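Cytochrome (Paracoccus pantotrophus, PDB 2XTS) is the haem-carrying SoxD part of the sulfane dehydrogenase SoxCD, its first cytochrome c domain with a C-terminal extension, and probably carries electrons from the molybdenum subunit. Local coordinates at residues A40-D44 with N45-C49; L105-D108 with D109-I113; D189-P192 with A193-P197; S96-F99 with G100-Q103. One frame throughout, in Å; residues are numbered along the deposited sequence. Where two conformers were deposited one is given.

All four contacts are local, each within one continuous run of chain, so they follow in series and none nests in or crosses another. From the N terminus, contact 1 turns the end of helix 35-45 into the haem-attachment segment. Contact 4 is a turn within the loop after helix 86-96 that supplies the methionine ligand, and contact 2 starts helix 107-120. These three share the cytochrome domain, centres 12 to 13 Å apart: L41 packs on D109, A112 and I113, N45 O touches P98 CB, and L105 approaches M97 O. Contact 3 lies far along the C-terminal extension, its centre about 43 Å from that of contact 1, and meets a Sulfite dehydrogenase chain, as does contact 4.

Contact 1. Residues A40-D44 with N45-C49; sequences ALFAD and NCASC. With HEC (heme c), chain U.
With CG anti to the backbone N (chi1 -156°), F42 swings its ring under C46, whose own chi1 of -43° sets SG beside the backbone N. The CB of C46 then sits squarely over the ring, 3.4 Å from the F42 centroid and 9° off its normal, a CH-pi contact, while SG meets the ring obliquely. A47 CB adds a looser apolar touch at F42 CD2. The backbone turns out of helix 35-45 here: F42 O accepts from C46 N and A47 N, each at 2.8 Å, from opposite faces of its carbonyl plane. N45 suits the helix end because its amide folds back, ND2 giving L41 O a bond of 2.9 Å beside the one from N45 N. This is the start of the c-type haem attachment motif CxxCH: C46 SG is bonded to HEC CAB at 1.8 Å and C49 SG to HEC CAC, with H50, one of the two axial ligands, next in sequence. Were F42 a valine, C46 CB would probably lose its aromatic floor and a gap open beside the haem methyl CMB. The F42 ring also meets that of F116 on helix 107-120. Water 1 bridges A43 O and S48 N.

Contact 2. Residues L105-D108 with D109-I113; sequences LSVD and DTYAI
D109 and S106 clasp each other in a capping box at the start of helix 107-120. D109 N donates to S106 OG at 2.9 Å, and S106 N returns a nearly straight bond of 3.0 Å to D109 OD2, approaching from above the carboxylate plane. Serine suits the N-cap because chi1 of 70° places its short hydroxyl between the backbone N and the carbonyl carbon, facing the first turn. T110 follows, and grips S106 O twice: its N at 3.0 Å and its OG1 at 2.9 Å arrive from opposite faces of that carbonyl. OG1 also pairs with H94 of helix 86-96. Y111 continues the helical bonding through N to V107 O, and its ring atom CE2 lies 3.5 Å from V107 CG1, the two side chains running alongside; its OH reaches onward to R29 O. A112 N bonds D108 O in the same helical pattern. Last, I113 sends CD1 across L105 at about a right angle, 3.8 Å from L105 CD2, and both residues touch the haem. The box gives acceptors to S106 N and to D109 N, an amide of the first turn that has no helical carbonyl before it, and the carboxylate of D109 is likely to suit the positive end of the helix dipole.

Contact 3. Residues D189-P192 with A193-P197; sequences DGRP and AGSMP. With CA (calcium ion), chain Y.
S195 lays its hydroxyl against R191 CB, 3.6 Å from OG, and at the same time reaches back over the turn to P192 O. That second contact is a hydrogen bond of 2.7 Å, arriving in the carbonyl plane on a lone pair. Its torsion explains the reach: OG is anti to the carbonyl carbon (chi1 -75°), which turns it back toward the preceding residues. The turn is a type II beta turn from P192 to S195, closed along the backbone by a weak bond of 3.1 Å from S195 N to P192 O. A193 and G194 are its two central residues, and G194 has a positive phi of 86°, where a CB would press on A193 O. Just upstream, D189 OD1 accepts from R191 N at 3.0 Å in an Asx turn, and G190 O binds a calcium ion at 2.4 Å together with waters 3, 4 and 5. R191 stretches out from CG to NE, and water 2, in the plane of its guanidinium, links NH1 to S195 OG. NH1 also forms a salt bridge to E383 of the Sulfite dehydrogenase chain, to which A193 O and G194 O are hydrogen-bonded as well. With an alanine at S195, P192 O is likely to lose its strong hydroxyl bond, keeping the weak one from the backbone N, and water 2 its link to the turn. Donating to P192 O while accepting from water 2, the buried hydroxyl couples the turn to an arginine whose charge is met across the subunit interface.

Contact 4. Residues S96-F99 with G100-Q103; sequences SMPF and GSAQ. With HEC (heme c), chain U.
This is a tight turn in the loop between helices 86-96 and 107-120, the loop that brings the methionine ligand to the haem iron of a c-type cytochrome. P98 O accepts from S101 N at 3.0 Å, the donor standing above the carbonyl plane, and closes a type II beta turn from P98 to S101. G100, third in the turn, has a phi of 102°, at which a side chain would clash with F99 O. P98 follows a cis peptide bond, and its CB and CG rest against S101 OG, each at 3.8 Å. That hydroxyl shares water 6 with F99 O, tying the turn together a second time. A102 CB sits 3.6 Å from S96 C, where a small methyl group suits the close approach. The haem side is built by the first segment. M97, bent at chi2 (-75°) and chi3, runs its CG and CE over the porphyrin nitrogens and sets SD on FE at 2.3 Å, while H50 supplies the other axial ligand. F99 lays CB 3.3 Å from HEC C4C, and the haem methyl CMD stands over the centre of its ring, 3.6 Å above the plane. The F99 ring also meets F18 of one Sulfite dehydrogenase chain edge-to-face, and S96 OG bonds A176 O of another. The thioether offers iron an uncharged sulfur donor; paired with histidine, it is the ligation of many electron-carrying cytochromes c and probably helps to keep the reduced iron stable.

Contact 1. Residues A40-D44 with N45-C49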
loop_
_atom_site.group_PDB
_atom_site.type_symbol
_atom_site.label_atom_id
_atom_site.label_comp_id
_atom_site.label_asym_id
_atom_site.label_seq_id
_atom_site.Cartn_x
_atom_site.Cartn_y
_atom_site.Cartn_z
ATOM N N ALA D 40 36.127 -36.913 -5.809
ATOM C CA ALA D 40 35.485 -37.650 -4.725
ATOM C C ALA D 40 34.477 -36.793 -3.969
ATOM O O ALA D 40 33.358 -37.224 -3.700
ATOM C CB ALA D 40 36.541 -38.244 -3.769
ATOM N N LEU D 41 34.866 -35.566 -3.638
ATOM C CA LEU D 41 33.930 -34.637 -3.001
ATOM C C LEU D 41 32.734 -34.322 -3.894
ATOM O O LEU D 41 31.602 -34.236 -3.418
ATOM C CB LEU D 41 34.635 -33.338 -2.643
ATOM C CG LEU D 41 35.603 -33.401 -1.450
ATOM C CD1 LEU D 41 36.536 -32.201 -1.442
ATOM C CD2 LEU D 41 34.826 -33.501 -0.125
ATOM N N PHE D 42 32.984 -34.199 -5.194
ATOM C CA PHE D 42 31.940 -33.866 -6.148
ATOM C C PHE D 42 30.948 -35.033 -6.225
ATOM O O PHE D 42 29.721 -34.858 -6.216
ATOM C CB PHE D 42 32.529 -33.552 -7.532
ATOM C CG PHE D 42 31.653 -32.690 -8.376
ATOM C CD1 PHE D 42 31.713 -31.317 -8.210
ATOM C CD2 PHE D 42 30.773 -33.217 -9.314
ATOM C CE1 PHE D 42 30.925 -30.476 -8.966
ATOM C CE2 PHE D 42 29.977 -32.374 -10.085
ATOM C CZ PHE D 42 30.054 -31.020 -9.906
ATOM N N ALA D 43 31.486 -36.252 -6.285
ATOM C CA ALA D 43 30.648 -37.444 -6.272
ATOM C C ALA D 43 29.714 -37.477 -5.061
ATOM O O ALA D 43 28.528 -37.822 -5.177
ATOM C CB ALA D 43 31.530 -38.707 -6.302
ATOM N N ASP D 44 30.227 -37.120 -3.884
ATOM C CA ASP D 44 29.459 -37.227 -2.660
ATOM C C ASP D 44 28.462 -36.090 -2.469
ATOM O O ASP D 44 27.431 -36.270 -1.841
ATOM C CB ASP D 44 30.387 -37.268 -1.429
ATOM C CG ASP D 44 31.176 -38.562 -1.310
ATOM O OD1 ASP D 44 30.774 -39.596 -1.870
ATOM O OD2 ASP D 44 32.225 -38.520 -0.637
ATOM N N ASN D 45 28.787 -34.901 -2.988
ATOM C CA ASN D 45 28.057 -33.682 -2.638
ATOM C C ASN D 45 27.418 -32.893 -3.765
ATOM O O ASN D 45 26.624 -32.006 -3.489
ATOM C CB ASN D 45 28.992 -32.726 -1.912
ATOM C CG ASN D 45 29.535 -33.317 -0.664
ATOM O OD1 ASN D 45 28.829 -33.428 0.332
ATOM N ND2 ASN D 45 30.796 -33.691 -0.687
ATOM N N CYS D 46 27.751 -33.212 -5.013
ATOM C CA CYS D 46 27.398 -32.334 -6.139
ATOM C C CYS D 46 26.870 -33.060 -7.370
ATOM O O CYS D 46 26.041 -32.513 -8.090
ATOM C CB CYS D 46 28.646 -31.567 -6.599
ATOM S SG CYS D 46 29.706 -30.899 -5.258
ATOM N N ALA D 47 27.367 -34.267 -7.630
ATOM C CA ALA D 47 27.085 -34.991 -8.865
ATOM C C ALA D 47 25.613 -35.354 -9.010
ATOM O O ALA D 47 25.125 -35.504 -10.137
ATOM C CB ALA D 47 27.920 -36.258 -8.950
ATOM N N SER D 48 24.917 -35.476 -7.878
ATOM C CA SER D 48 23.488 -35.788 -7.890
ATOM C C SER D 48 22.667 -34.776 -8.678
ATOM O O SER D 48 21.568 -35.098 -9.126
ATOM C CB SER D 48 22.961 -35.909 -6.458
ATOM O OG SER D 48 23.099 -34.679 -5.762
ATOM N N CYS D 49 23.186 -33.550 -8.806
ATOM C CA CYS D 49 22.558 -32.514 -9.646
ATOM C C CYS D 49 23.387 -32.139 -10.854
ATOM O O CYS D 49 22.869 -31.998 -11.949
ATOM C CB CYS D 49 22.236 -31.279 -8.817
ATOM S SG CYS D 49 21.166 -31.678 -7.452
HETATM FE FE HEC U . 25.157 -26.403 -7.554
HETATM C CHA HEC U . 24.477 -23.530 -9.235
HETATM C CHB HEC U . 28.466 -25.866 -7.946
HETATM C CHC HEC U . 25.791 -29.048 -5.568
HETATM C CHD HEC U . 21.909 -27.264 -7.686
HETATM N NA HEC U . 26.246 -24.987 -8.417
HETATM C C1A HEC U . 25.783 -23.904 -9.135
HETATM C C2A HEC U . 26.910 -23.181 -9.721
HETATM C C3A HEC U . 28.029 -23.834 -9.367
HETATM C C4A HEC U . 27.616 -24.965 -8.540
HETATM C CMA HEC U . 29.485 -23.465 -9.698
HETATM C CAA HEC U . 26.780 -21.912 -10.598
HETATM C CBA HEC U . 26.494 -22.264 -12.060
HETATM C CGA HEC U . 26.437 -21.080 -12.974
HETATM O O1A HEC U . 26.062 -20.004 -12.530
HETATM O O2A HEC U . 26.787 -21.307 -14.158
HETATM N NB HEC U . 26.806 -27.248 -6.861
HETATM C C1B HEC U . 28.095 -26.877 -7.105
HETATM C C2B HEC U . 28.959 -27.660 -6.238
HETATM C C3B HEC U . 28.221 -28.541 -5.593
HETATM C C4B HEC U . 26.856 -28.295 -5.946
HETATM C CMB HEC U . 30.506 -27.554 -6.337
HETATM C CAB HEC U . 28.690 -29.574 -4.561
HETATM C CBB HEC U . 29.510 -28.876 -3.447
HETATM N NC HEC U . 24.065 -27.885 -6.766
HETATM C C1C HEC U . 24.505 -28.928 -5.986
HETATM C C2C HEC U . 23.405 -29.789 -5.668
HETATM C C3C HEC U . 22.345 -29.302 -6.310
HETATM C C4C HEC U . 22.743 -28.102 -7.006
HETATM C CMC HEC U . 23.512 -31.098 -4.847
HETATM C CAC HEC U . 20.931 -29.864 -6.405
HETATM C CBC HEC U . 20.144 -30.285 -5.204
HETATM N ND HEC U . 23.509 -25.552 -8.286
HETATM C C1D HEC U . 22.223 -26.025 -8.162
HETATM C C2D HEC U . 21.264 -25.088 -8.639
HETATM C C3D HEC U . 22.057 -23.948 -9.088
HETATM C C4D HEC U . 23.413 -24.306 -8.885
HETATM C CMD HEC U . 19.745 -25.150 -8.665
HETATM C CAD HEC U . 21.500 -22.652 -9.651
HETATM C CBD HEC U . 21.267 -21.670 -8.501
HETATM C CGD HEC U . 20.713 -20.358 -8.950
HETATM O O1D HEC U . 20.692 -20.077 -10.167
HETATM O O2D HEC U . 20.420 -19.525 -8.062
HETATM O O HOH W 1 26.147 -36.345 -5.330
#

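Contact 2. Residues L105-D108 with D109-I113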
loop_
_atom_site.group_PDB
_atom_site.type_symbol
_atom_site.label_atom_id
_atom_site.label_comp_id
_atom_site.label_asym_id
_atom_site.label_seq_id
_atom_site.Cartn_x
_atom_site.Cartn_y
_atom_site.Cartn_z
ATOM N N LEU D 105 31.289 -27.005 3.163
ATOM C CA LEU D 105 32.607 -27.318 2.619
ATOM C C LEU D 105 33.705 -26.576 3.359
ATOM O O LEU D 105 33.576 -25.386 3.652
ATOM C CB LEU D 105 32.672 -26.886 1.161
ATOM C CG LEU D 105 31.696 -27.617 0.240
ATOM C CD1 LEU D 105 31.682 -26.956 -1.115
ATOM C CD2 LEU D 105 32.085 -29.079 0.129
ATOM N N SER D 106 34.792 -27.286 3.666
ATOM C CA SER D 106 35.969 -26.649 4.208
ATOM C C SER D 106 36.718 -25.862 3.142
ATOM O O SER D 106 36.446 -25.980 1.944
ATOM C CB SER D 106 36.905 -27.673 4.809
ATOM O OG SER D 106 37.497 -28.452 3.791
ATOM N N VAL D 107 37.693 -25.074 3.586
ATOM C CA VAL D 107 38.568 -24.370 2.671
ATOM C C VAL D 107 39.274 -25.355 1.730
ATOM O O VAL D 107 39.317 -25.143 0.528
ATOM C CB VAL D 107 39.583 -23.476 3.439
ATOM C CG1 VAL D 107 40.750 -23.047 2.554
ATOM C CG2 VAL D 107 38.864 -22.263 4.056
ATOM N N ASP D 108 39.853 -26.421 2.278
ATOM C CA ASP D 108 40.536 -27.411 1.460
ATOM C C ASP D 108 39.580 -28.114 0.511
ATOM O O ASP D 108 39.912 -28.348 -0.651
ATOM C CB ASP D 108 41.248 -28.439 2.332
ATOM C CG ASP D 108 42.544 -27.917 2.947
ATOM O OD1 ASP D 108 43.026 -26.824 2.573
ATOM O OD2 ASP D 108 43.090 -28.663 3.789
ATOM N N ASP D 109 38.394 -28.445 0.994
ATOM C CA ASP D 109 37.378 -29.066 0.150
ATOM C C ASP D 109 37.064 -28.181 -1.060
ATOM O O ASP D 109 36.862 -28.659 -2.172
ATOM C CB ASP D 109 36.035 -29.229 0.877
ATOM C CG ASP D 109 36.028 -30.262 1.965
ATOM O OD1 ASP D 109 36.935 -31.126 2.031
ATOM O OD2 ASP D 109 35.072 -30.190 2.787
ATOM N N THR D 110 36.989 -26.875 -0.818
ATOM C CA THR D 110 36.626 -25.931 -1.876
ATOM C C THR D 110 37.740 -25.795 -2.896
ATOM O O THR D 110 37.509 -25.755 -4.093
ATOM C CB THR D 110 36.181 -24.573 -1.288
ATOM O OG1 THR D 110 35.146 -24.781 -0.314
ATOM C CG2 THR D 110 35.635 -23.669 -2.382
ATOM N N TYR D 111 38.977 -25.771 -2.436
ATOM C CA TYR D 111 40.095 -25.816 -3.389
ATOM C C TYR D 111 40.069 -27.070 -4.244
ATOM O O TYR D 111 40.289 -27.018 -5.448
ATOM C CB TYR D 111 41.461 -25.713 -2.700
ATOM C CG TYR D 111 41.862 -24.316 -2.270
ATOM C CD1 TYR D 111 42.032 -23.290 -3.200
ATOM C CD2 TYR D 111 42.052 -24.015 -0.930
ATOM C CE1 TYR D 111 42.420 -22.016 -2.789
ATOM C CE2 TYR D 111 42.417 -22.753 -0.513
ATOM C CZ TYR D 111 42.595 -21.758 -1.442
ATOM O OH TYR D 111 42.953 -20.501 -1.016
ATOM N N ALA D 112 39.836 -28.215 -3.604
ATOM C CA ALA D 112 39.770 -29.491 -4.336
ATOM C C ALA D 112 38.650 -29.495 -5.376
ATOM O O ALA D 112 38.854 -29.894 -6.524
ATOM C CB ALA D 112 39.605 -30.652 -3.382
ATOM N N ILE D 113 37.462 -29.061 -4.973
ATOM C CA ILE D 113 36.339 -29.029 -5.899
ATOM C C ILE D 113 36.634 -28.077 -7.056
ATOM O O ILE D 113 36.319 -28.357 -8.203
ATOM C CB ILE D 113 35.019 -28.639 -5.178
ATOM C CG1 ILE D 113 34.538 -29.836 -4.343
ATOM C CG2 ILE D 113 33.949 -28.167 -6.173
ATOM C CD1 ILE D 113 33.472 -29.473 -3.368
#

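Contact 3. Residues D189-P192 with A193-P197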
loop_
_atom_site.group_PDB
_atom_site.type_symbol
_atom_site.label_atom_id
_atom_site.label_comp_id
_atom_site.label_asym_id
_atom_site.label_seq_id
_atom_site.Cartn_x
_atom_site.Cartn_y
_atom_site.Cartn_z
ATOM N N ASP D 189 -11.139 -22.551 -17.589
ATOM C CA ASP D 189 -11.748 -22.286 -18.882
ATOM C C ASP D 189 -10.771 -22.133 -20.043
ATOM O O ASP D 189 -11.185 -21.847 -21.176
ATOM C CB ASP D 189 -12.689 -21.072 -18.801
ATOM C CG ASP D 189 -11.974 -19.765 -18.474
ATOM O OD1 ASP D 189 -10.736 -19.760 -18.364
ATOM O OD2 ASP D 189 -12.681 -18.742 -18.284
ATOM N N GLY D 190 -9.480 -22.317 -19.782
ATOM C CA GLY D 190 -8.473 -22.219 -20.826
ATOM C C GLY D 190 -7.911 -20.826 -21.050
ATOM O O GLY D 190 -6.980 -20.657 -21.845
ATOM N N ARG D 191 -8.453 -19.807 -20.370
ATOM C CA ARG D 191 -7.897 -18.454 -20.475
ATOM C C ARG D 191 -6.587 -18.378 -19.711
ATOM O O ARG D 191 -6.363 -19.172 -18.821
ATOM C CB ARG D 191 -8.844 -17.416 -19.914
ATOM C CG ARG D 191 -10.095 -17.256 -20.740
ATOM C CD ARG D 191 -11.013 -16.207 -20.105
ATOM N NE ARG D 191 -12.106 -15.858 -21.006
ATOM C CZ ARG D 191 -12.020 -14.983 -21.999
ATOM N NH1 ARG D 191 -10.902 -14.307 -22.221
ATOM N NH2 ARG D 191 -13.069 -14.776 -22.781
ATOM N N PRO D 192 -5.716 -17.410 -20.037
ATOM C CA PRO D 192 -4.521 -17.191 -19.207
ATOM C C PRO D 192 -4.894 -17.093 -17.713
ATOM O O PRO D 192 -5.870 -16.415 -17.357
ATOM C CB PRO D 192 -3.963 -15.866 -19.743
ATOM C CG PRO D 192 -4.469 -15.831 -21.191
ATOM C CD PRO D 192 -5.806 -16.470 -21.168
ATOM N N ALA D 193 -4.115 -17.743 -16.853
ATOM C CA ALA D 193 -4.423 -17.749 -15.422
ATOM C C ALA D 193 -4.502 -16.324 -14.880
ATOM O O ALA D 193 -3.678 -15.458 -15.212
ATOM C CB ALA D 193 -3.447 -18.618 -14.615
ATOM N N GLY D 194 -5.494 -16.087 -14.029
ATOM C CA GLY D 194 -5.697 -14.770 -13.450
ATOM C C GLY D 194 -6.536 -13.830 -14.290
ATOM O O GLY D 194 -6.695 -12.674 -13.947
ATOM N N SER D 195 -7.119 -14.332 -15.374
ATOM C CA SER D 195 -7.969 -13.505 -16.223
ATOM C C SER D 195 -9.134 -12.923 -15.426
ATOM O O SER D 195 -9.666 -13.542 -14.516
ATOM C CB SER D 195 -8.473 -14.331 -17.422
ATOM O OG SER D 195 -7.433 -14.514 -18.363
ATOM N N MET D 196 -9.534 -11.726 -15.809
ATOM C CA MET D 196 -10.585 -11.038 -15.086
ATOM C C MET D 196 -11.914 -11.803 -15.208
ATOM O O MET D 196 -12.274 -12.280 -16.281
ATOM C CB MET D 196 -10.744 -9.605 -15.611
ATOM C CG MET D 196 -9.450 -8.783 -15.660
ATOM S SD MET D 196 -8.758 -8.327 -14.058
ATOM C CE MET D 196 -10.004 -7.177 -13.463
ATOM N N PRO D 197 -12.653 -11.895 -14.105
ATOM C CA PRO D 197 -13.962 -12.514 -14.186
ATOM C C PRO D 197 -14.905 -11.761 -15.131
ATOM O O PRO D 197 -14.863 -10.533 -15.230
ATOM C CB PRO D 197 -14.487 -12.409 -12.755
ATOM C CG PRO D 197 -13.319 -12.180 -11.890
ATOM C CD PRO D 197 -12.291 -11.520 -12.724
HETATM CA CA CA Y . -5.820 -20.596 -23.910
HETATM O O HOH W 2 -8.365 -13.835 -20.901
HETATM O O HOH W 3 -3.692 -20.200 -25.209
HETATM O O HOH W 4 -7.402 -18.559 -24.130
HETATM O O HOH W 5 -4.610 -19.107 -22.843
#

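Contact 4. Residues S96-F99 with G100-Q103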
loop_
_atom_site.group_PDB
_atom_site.type_symbol
_atom_site.label_atom_id
_atom_site.label_comp_id
_atom_site.label_asym_id
_atom_site.label_seq_id
_atom_site.Cartn_x
_atom_site.Cartn_y
_atom_site.Cartn_z
ATOM N N SER D 96 27.566 -21.032 -1.037
ATOM C CA SER D 96 26.207 -21.246 -1.523
ATOM C C SER D 96 25.879 -22.631 -2.076
ATOM O O SER D 96 24.719 -22.892 -2.407
ATOM C CB SER D 96 25.845 -20.175 -2.562
ATOM O OG SER D 96 25.882 -18.882 -1.975
ATOM N N MET D 97 26.850 -23.526 -2.146
ATOM C CA MET D 97 26.600 -24.906 -2.536
ATOM C C MET D 97 27.102 -25.829 -1.431
ATOM O O MET D 97 27.891 -25.416 -0.595
ATOM C CB MET D 97 27.262 -25.211 -3.892
ATOM C CG MET D 97 26.640 -24.486 -5.051
ATOM S SD MET D 97 25.043 -25.210 -5.540
ATOM C CE MET D 97 24.009 -23.720 -5.612
ATOM N N PRO D 98 26.632 -27.080 -1.405
ATOM C CA PRO D 98 25.539 -27.620 -2.201
ATOM C C PRO D 98 24.180 -26.955 -1.965
ATOM O O PRO D 98 23.891 -26.497 -0.872
ATOM C CB PRO D 98 25.461 -29.095 -1.761
ATOM C CG PRO D 98 26.591 -29.341 -0.904
ATOM C CD PRO D 98 27.153 -28.042 -0.427
ATOM N N PHE D 99 23.353 -26.943 -3.006
ATOM C CA PHE D 99 22.028 -26.332 -2.990
ATOM C C PHE D 99 21.164 -27.070 -2.005
ATOM O O PHE D 99 20.914 -28.247 -2.175
ATOM C CB PHE D 99 21.490 -26.463 -4.410
ATOM C CG PHE D 99 20.230 -25.692 -4.719
ATOM C CD1 PHE D 99 20.187 -24.299 -4.680
ATOM C CD2 PHE D 99 19.108 -26.357 -5.179
ATOM C CE1 PHE D 99 19.041 -23.605 -5.037
ATOM C CE2 PHE D 99 17.966 -25.650 -5.554
ATOM C CZ PHE D 99 17.933 -24.290 -5.472
ATOM N N GLY D 100 20.733 -26.383 -0.961
ATOM C CA GLY D 100 19.929 -26.980 0.108
ATOM C C GLY D 100 20.694 -27.291 1.373
ATOM O O GLY D 100 20.095 -27.592 2.401
ATOM N N SER D 101 22.011 -27.211 1.311
ATOM C CA SER D 101 22.885 -27.491 2.466
ATOM C C SER D 101 24.208 -26.731 2.329
ATOM O O SER D 101 25.295 -27.304 2.439
ATOM C CB SER D 101 23.103 -29.006 2.646
ATOM O OG SER D 101 23.619 -29.587 1.477
ATOM N N ALA D 102 24.093 -25.424 2.098
ATOM C CA ALA D 102 25.230 -24.600 1.814
ATOM C C ALA D 102 26.117 -24.400 3.038
ATOM O O ALA D 102 25.685 -24.591 4.169
ATOM C CB ALA D 102 24.773 -23.261 1.285
ATOM N N GLN D 103 27.369 -24.042 2.782
ATOM C CA GLN D 103 28.376 -23.729 3.804
ATOM C C GLN D 103 28.797 -24.964 4.598
ATOM O O GLN D 103 29.087 -24.865 5.791
ATOM C CB GLN D 103 27.950 -22.614 4.765
ATOM C CG GLN D 103 27.564 -21.335 4.051
ATOM C CD GLN D 103 27.508 -20.172 4.999
ATOM O OE1 GLN D 103 26.437 -19.650 5.360
ATOM N NE2 GLN D 103 28.659 -19.759 5.425
HETATM FE FE HEC U . 25.157 -26.403 -7.554
HETATM C CHA HEC U . 24.477 -23.530 -9.235
HETATM C CHB HEC U . 28.466 -25.866 -7.946
HETATM C CHC HEC U . 25.791 -29.048 -5.568
HETATM C CHD HEC U . 21.909 -27.264 -7.686
HETATM N NA HEC U . 26.246 -24.987 -8.417
HETATM C C1A HEC U . 25.783 -23.904 -9.135
HETATM C C2A HEC U . 26.910 -23.181 -9.721
HETATM C C3A HEC U . 28.029 -23.834 -9.367
HETATM C C4A HEC U . 27.616 -24.965 -8.540
HETATM C CMA HEC U . 29.485 -23.465 -9.698
HETATM C CAA HEC U . 26.780 -21.912 -10.598
HETATM C CBA HEC U . 26.494 -22.264 -12.060
HETATM C CGA HEC U . 26.437 -21.080 -12.974
HETATM O O1A HEC U . 26.062 -20.004 -12.530
HETATM O O2A HEC U . 26.787 -21.307 -14.158
HETATM N NB HEC U . 26.806 -27.248 -6.861
HETATM C C1B HEC U . 28.095 -26.877 -7.105
HETATM C C2B HEC U . 28.959 -27.660 -6.238
HETATM C C3B HEC U . 28.221 -28.541 -5.593
HETATM C C4B HEC U . 26.856 -28.295 -5.946
HETATM C CMB HEC U . 30.506 -27.554 -6.337
HETATM C CAB HEC U . 28.690 -29.574 -4.561
HETATM C CBB HEC U . 29.510 -28.876 -3.447
HETATM N NC HEC U . 24.065 -27.885 -6.766
HETATM C C1C HEC U . 24.505 -28.928 -5.986
HETATM C C2C HEC U . 23.405 -29.789 -5.668
HETATM C C3C HEC U . 22.345 -29.302 -6.310
HETATM C C4C HEC U . 22.743 -28.102 -7.006
HETATM C CMC HEC U . 23.512 -31.098 -4.847
HETATM C CAC HEC U . 20.931 -29.864 -6.405
HETATM C CBC HEC U . 20.144 -30.285 -5.204
HETATM N ND HEC U . 23.509 -25.552 -8.286
HETATM C C1D HEC U . 22.223 -26.025 -8.162
HETATM C C2D HEC U . 21.264 -25.088 -8.639
HETATM C C3D HEC U . 22.057 -23.948 -9.088
HETATM C C4D HEC U . 23.413 -24.306 -8.885
HETATM C CMD HEC U . 19.745 -25.150 -8.665
HETATM C CAD HEC U . 21.500 -22.652 -9.651
HETATM C CBD HEC U . 21.267 -21.670 -8.501
HETATM C CGD HEC U . 20.713 -20.358 -8.950
HETATM O O1D HEC U . 20.692 -20.077 -10.167
HETATM O O2D HEC U . 20.420 -19.525 -8.062
HETATM O O HOH W 6 21.780 -30.238 -0.379
#